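Local coordinates for signal recognition 54 kDa protein (Pyrococcus furiosus, PDB 3DM5) that belongs to the SRP54 family of signal recognition particle proteins and holds guanosine-5'-diphosphate in a domain of the P-loop type, at residues A[112-117]-A[141-146]; A[119-124]-A[131-136]. All blocks are in the same frame, centred on the assembly; numbering follows the deposited sequence.

How the interactions relate
Going from the N terminus, the chain meets GDP at the start of helix 113-125, turns back through a short connection, and runs along strand 131-135 before entering helix 142-151. Interaction 2 (119-124 with 131-136) closes the tighter loop, laying the later part of the first helix on the strand that follows it. Interaction 1 (112-117 with 141-146) closes a wider loop with the other nested inside it, bringing the second helix back beside the beginning of the first. Their centres are about 10 Å apart and they touch: C135 SG lies 3.6 Å from Y144 N, and V117 packs on V133. Together they tie helix 113-125 to helix 142-151 and to strand 131-135 of the sheet, beside the nucleotide.

Interaction 1. Residues A[112-117]-A[141-146]; sequences GKTTTV and PGAYHQ. With GDP (guanosine-5'-diphosphate), chain J; SO4 (sulfate ion), chain E.
GDP O2A is gripped twice by T115, from its backbone N at 2.8 Å and from OG1 at 2.7 Å, while Q146 reaches past T115 OG1 to the same alpha phosphate, NE2 bonding GDP O1A at 3.0 Å. The arrangement is that expected of a P-loop (Walker A), consistent with the family of this domain, with the phosphates at the N-terminal end of helix 113-125; the helix dipole probably favours their negative charge. T114 serves the beta phosphate in the same double way, its N giving an almost straight bond to O3B (169°) and its OG1 a second one of 2.6 Å. A threonine suits this place because its branches divide the work: with OG1 beside the backbone N (chi1 -44°), CG2 is directed to the second helix. There it meets the Q146 amide at CD, 3.5 Å away, the two side chains approaching from opposite directions, and packs more loosely on A143, small enough to sit near. Q146 spans the gap with an extended chain, and R140 holds its OE1, which helps to fix the amide's rotation. G112 takes a positive phi, easy for glycine, and without a side chain leaves room for the guanine's C8. Its N bonds GDP O1B, and its O accepts both T116 N (2.9 Å) and T116 OG1, the hydroxyl lying above the carbonyl plane, 41° out of it.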
# COMPACT_ATOMS: atom_id res chain seq x y z
N GLY A 112 17.01 -19.27 12.45
CA GLY A 112 16.14 -19.39 13.59
C GLY A 112 16.22 -20.78 14.22
O GLY A 112 15.29 -21.19 14.91
N LYS A 113 17.32 -21.49 14.00
CA LYS A 113 17.52 -22.84 14.54
C LYS A 113 17.55 -22.90 16.08
O LYS A 113 16.79 -23.66 16.69
CB LYS A 113 18.82 -23.44 14.01
CG LYS A 113 19.07 -24.85 14.46
CD LYS A 113 20.39 -25.35 13.93
CE LYS A 113 21.57 -24.97 14.83
NZ LYS A 113 21.89 -23.53 14.82
N THR A 114 18.44 -22.12 16.70
CA THR A 114 18.49 -22.12 18.16
C THR A 114 17.07 -22.00 18.74
O THR A 114 16.62 -22.85 19.53
CB THR A 114 19.36 -20.97 18.73
OG1 THR A 114 20.59 -20.84 18.00
CG2 THR A 114 19.69 -21.23 20.17
N THR A 115 16.36 -20.94 18.33
CA THR A 115 14.99 -20.70 18.80
C THR A 115 14.07 -21.88 18.51
O THR A 115 13.31 -22.33 19.37
CB THR A 115 14.38 -19.43 18.16
OG1 THR A 115 15.29 -18.32 18.29
CG2 THR A 115 13.07 -19.07 18.84
N THR A 116 14.11 -22.37 17.28
CA THR A 116 13.31 -23.53 16.94
C THR A 116 13.63 -24.75 17.85
O THR A 116 12.75 -25.57 18.12
CB THR A 116 13.44 -23.90 15.46
OG1 THR A 116 13.27 -22.72 14.67
CG2 THR A 116 12.42 -24.97 15.07
N VAL A 117 14.86 -24.86 18.33
CA VAL A 117 15.21 -26.01 19.15
C VAL A 117 14.40 -25.92 20.43
O VAL A 117 13.86 -26.92 20.90
CB VAL A 117 16.73 -26.10 19.42
CG1 VAL A 117 17.04 -27.01 20.61
CG2 VAL A 117 17.46 -26.56 18.17
N PRO A 141 28.88 -20.42 20.43
CA PRO A 141 28.72 -20.95 21.80
C PRO A 141 27.81 -20.13 22.73
O PRO A 141 27.41 -20.65 23.79
CB PRO A 141 30.17 -20.98 22.34
CG PRO A 141 30.94 -20.07 21.40
CD PRO A 141 30.31 -20.32 20.07
N GLY A 142 27.50 -18.88 22.36
CA GLY A 142 26.46 -18.10 23.02
C GLY A 142 25.11 -18.83 22.99
O GLY A 142 24.19 -18.51 23.75
N ALA A 143 25.01 -19.83 22.12
CA ALA A 143 23.79 -20.61 21.94
C ALA A 143 23.45 -21.41 23.17
O ALA A 143 22.27 -21.64 23.46
CB ALA A 143 23.93 -21.53 20.74
N TYR A 144 24.47 -21.87 23.89
CA TYR A 144 24.19 -22.61 25.11
C TYR A 144 23.37 -21.71 26.05
O TYR A 144 22.33 -22.11 26.56
CB TYR A 144 25.47 -23.12 25.79
CG TYR A 144 25.22 -23.59 27.20
CD1 TYR A 144 24.57 -24.80 27.45
CD2 TYR A 144 25.57 -22.80 28.29
CE1 TYR A 144 24.31 -25.21 28.74
CE2 TYR A 144 25.32 -23.20 29.59
CZ TYR A 144 24.69 -24.41 29.81
OH TYR A 144 24.43 -24.83 31.10
N HIS A 145 23.84 -20.48 26.23
CA HIS A 145 23.14 -19.54 27.11
C HIS A 145 21.78 -19.09 26.60
O HIS A 145 20.85 -18.97 27.39
CB HIS A 145 24.02 -18.35 27.44
CG HIS A 145 25.07 -18.67 28.47
ND1 HIS A 145 24.74 -19.10 29.74
CD2 HIS A 145 26.41 -18.66 28.40
CE1 HIS A 145 25.86 -19.32 30.41
NE2 HIS A 145 26.88 -19.06 29.63
N GLN A 146 21.67 -18.85 25.29
CA GLN A 146 20.37 -18.56 24.69
C GLN A 146 19.33 -19.65 24.95
O GLN A 146 18.15 -19.37 25.17
CB GLN A 146 20.52 -18.33 23.20
CG GLN A 146 19.20 -18.17 22.48
CD GLN A 146 19.39 -17.82 21.02
OE1 GLN A 146 20.51 -17.60 20.57
NE2 GLN A 146 18.30 -17.77 20.28
PB GDP J . 20.16 -18.86 14.81
O1B GDP J . 19.36 -18.94 13.56
O2B GDP J . 21.54 -18.36 14.46
O3B GDP J . 20.22 -20.22 15.46
O3A GDP J . 19.61 -17.72 15.80
PA GDP J . 18.12 -17.53 16.37
O1A GDP J . 18.10 -16.55 17.50
O2A GDP J . 17.51 -18.83 16.80
O5' GDP J . 17.37 -16.86 15.11
C5' GDP J . 17.82 -15.57 14.72
C4' GDP J . 16.67 -14.56 14.75
O4' GDP J . 15.47 -15.03 14.10
C3' GDP J . 16.29 -14.21 16.18
O3' GDP J . 16.14 -12.78 16.19
C2' GDP J . 14.96 -14.91 16.39
O2' GDP J . 14.09 -14.19 17.23
C1' GDP J . 14.36 -14.90 15.01
N9 GDP J . 13.39 -15.97 14.76
C8 GDP J . 13.55 -17.30 14.82
N7 GDP J . 12.41 -17.94 14.47
C5 GDP J . 11.50 -17.00 14.15
C6 GDP J . 10.08 -16.95 13.70
O6 GDP J . 9.41 -17.98 13.48
N1 GDP J . 9.54 -15.74 13.51
C2 GDP J . 10.21 -14.60 13.71
N2 GDP J . 9.58 -13.42 13.49
N3 GDP J . 11.50 -14.56 14.11
C4 GDP J . 12.16 -15.71 14.35
S SO4 E . 29.20 -20.98 32.19
O1 SO4 E . 30.34 -20.55 33.01
O2 SO4 E . 27.98 -20.41 32.78
O3 SO4 E . 29.39 -20.52 30.81
O4 SO4 E . 29.08 -22.43 32.19

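Interaction 2. Residues A[119-124]-A[131-136]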
# COMPACT_ATOMS: atom_id res chain seq x y z
N LYS A 119 11.53 -24.17 20.88
CA LYS A 119 10.13 -24.30 20.55
C LYS A 119 9.70 -25.75 20.49
O LYS A 119 8.65 -26.13 21.04
CB LYS A 119 9.82 -23.61 19.22
CG LYS A 119 9.94 -22.09 19.24
CD LYS A 119 9.68 -21.55 17.86
CE LYS A 119 9.78 -20.04 17.77
NZ LYS A 119 9.21 -19.61 16.46
N LEU A 120 10.51 -26.56 19.79
CA LEU A 120 10.27 -27.99 19.66
C LEU A 120 10.37 -28.72 21.02
O LEU A 120 9.54 -29.54 21.36
CB LEU A 120 11.23 -28.58 18.62
CG LEU A 120 10.85 -29.93 18.02
CD1 LEU A 120 9.48 -29.89 17.41
CD2 LEU A 120 11.89 -30.29 17.00
N ALA A 121 11.37 -28.38 21.82
CA ALA A 121 11.47 -28.97 23.15
C ALA A 121 10.22 -28.67 23.97
O ALA A 121 9.62 -29.57 24.57
CB ALA A 121 12.70 -28.47 23.86
N ARG A 122 9.83 -27.40 23.98
CA ARG A 122 8.65 -26.97 24.73
C ARG A 122 7.36 -27.61 24.20
O ARG A 122 6.49 -27.98 24.98
CB ARG A 122 8.53 -25.44 24.72
CG ARG A 122 7.19 -24.91 25.24
CD ARG A 122 6.98 -25.24 26.71
NE ARG A 122 5.72 -24.69 27.21
CZ ARG A 122 5.13 -25.05 28.34
NH1 ARG A 122 5.69 -25.99 29.09
NH2 ARG A 122 3.99 -24.49 28.71
N TYR A 123 7.24 -27.72 22.88
CA TYR A 123 6.09 -28.37 22.28
C TYR A 123 5.92 -29.77 22.88
O TYR A 123 4.82 -30.16 23.27
CB TYR A 123 6.23 -28.46 20.75
CG TYR A 123 5.24 -29.39 20.06
CD1 TYR A 123 4.06 -28.91 19.53
CD2 TYR A 123 5.50 -30.76 19.93
CE1 TYR A 123 3.16 -29.76 18.90
CE2 TYR A 123 4.59 -31.62 19.30
CZ TYR A 123 3.42 -31.11 18.79
OH TYR A 123 2.51 -31.92 18.16
N PHE A 124 7.02 -30.52 22.94
CA PHE A 124 6.95 -31.88 23.46
C PHE A 124 6.74 -31.96 24.97
O PHE A 124 6.00 -32.81 25.45
CB PHE A 124 8.17 -32.69 23.04
CG PHE A 124 8.08 -33.19 21.65
CD1 PHE A 124 9.03 -32.84 20.70
CD2 PHE A 124 7.01 -33.98 21.27
CE1 PHE A 124 8.92 -33.31 19.38
CE2 PHE A 124 6.90 -34.46 19.96
CZ PHE A 124 7.85 -34.13 19.02
N VAL A 131 12.07 -33.96 28.22
CA VAL A 131 12.92 -33.55 27.11
C VAL A 131 14.26 -33.09 27.63
O VAL A 131 14.33 -32.42 28.66
CB VAL A 131 12.28 -32.39 26.31
CG1 VAL A 131 13.20 -31.96 25.18
CG2 VAL A 131 10.94 -32.81 25.77
N GLY A 132 15.30 -33.46 26.91
CA GLY A 132 16.61 -32.86 27.09
C GLY A 132 17.10 -32.28 25.78
O GLY A 132 16.89 -32.86 24.72
N VAL A 133 17.73 -31.12 25.84
CA VAL A 133 18.37 -30.59 24.65
C VAL A 133 19.85 -30.62 24.87
O VAL A 133 20.34 -30.43 25.99
CB VAL A 133 17.88 -29.14 24.23
CG1 VAL A 133 16.50 -28.82 24.81
CG2 VAL A 133 18.90 -28.07 24.60
N VAL A 134 20.56 -30.89 23.79
CA VAL A 134 22.01 -30.96 23.80
C VAL A 134 22.47 -29.88 22.86
O VAL A 134 22.13 -29.91 21.68
CB VAL A 134 22.49 -32.31 23.23
CG1 VAL A 134 24.02 -32.29 22.98
CG2 VAL A 134 22.10 -33.43 24.15
N CYS A 135 23.25 -28.94 23.37
CA CYS A 135 23.76 -27.87 22.53
C CYS A 135 25.19 -28.17 22.06
O CYS A 135 26.14 -27.96 22.81
CB CYS A 135 23.72 -26.55 23.29
SG CYS A 135 24.58 -25.20 22.49
N SER A 136 25.33 -28.67 20.84
CA SER A 136 26.66 -28.94 20.30
C SER A 136 27.07 -27.88 19.29
O SER A 136 27.86 -28.14 18.39
CB SER A 136 26.73 -30.35 19.70
OG SER A 136 25.87 -30.50 18.59
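A121 presses its single methyl into the notch between two valines of strand 131-135: its CB lies 3.8 Å from V131 CG1 and 3.9 Å from V133 CG1. Alanine suits the spot because its short side chain lets the helix come down onto the strand, the A121 and V131 CA atoms being 6.2 Å apart, while the branched valines supply the raised walls. V131 is turned so that both its methyls are used. CG1, anti to the backbone N (chi1 179°), flanks the alanine methyl, and CG2 slips along the helix surface between A121 O, 3.7 Å away, and F124 CB, 3.9 Å away. A121 and F124 are three residues apart, about one turn, and V131 CG2 fills the shallow hollow between the carbonyl oxygen of the first and the CB of the second. The helix is the one that follows the P-loop in this alpha/beta fold; it packs on the mostly parallel sheet, and its 119-124 part runs nearly antiparallel to strand 131-135 (168°), the two segment axes approaching to 8.7 Å. Alternation along the strand brings V131 and V133 to the helix side, whereas G132 between them is hydrogen-bonded through its backbone to I185 and I187 of the adjoining strand. F124 offers the valine only its CB. With CG anti to the carbonyl carbon (chi1 -79°), its ring leads away; the side chain also packs on I185 and L103, and Y123 CD2 sits over the ring centre, 3.8 Å above its plane. V133 also packs on L147 and L151 of helix 142-151.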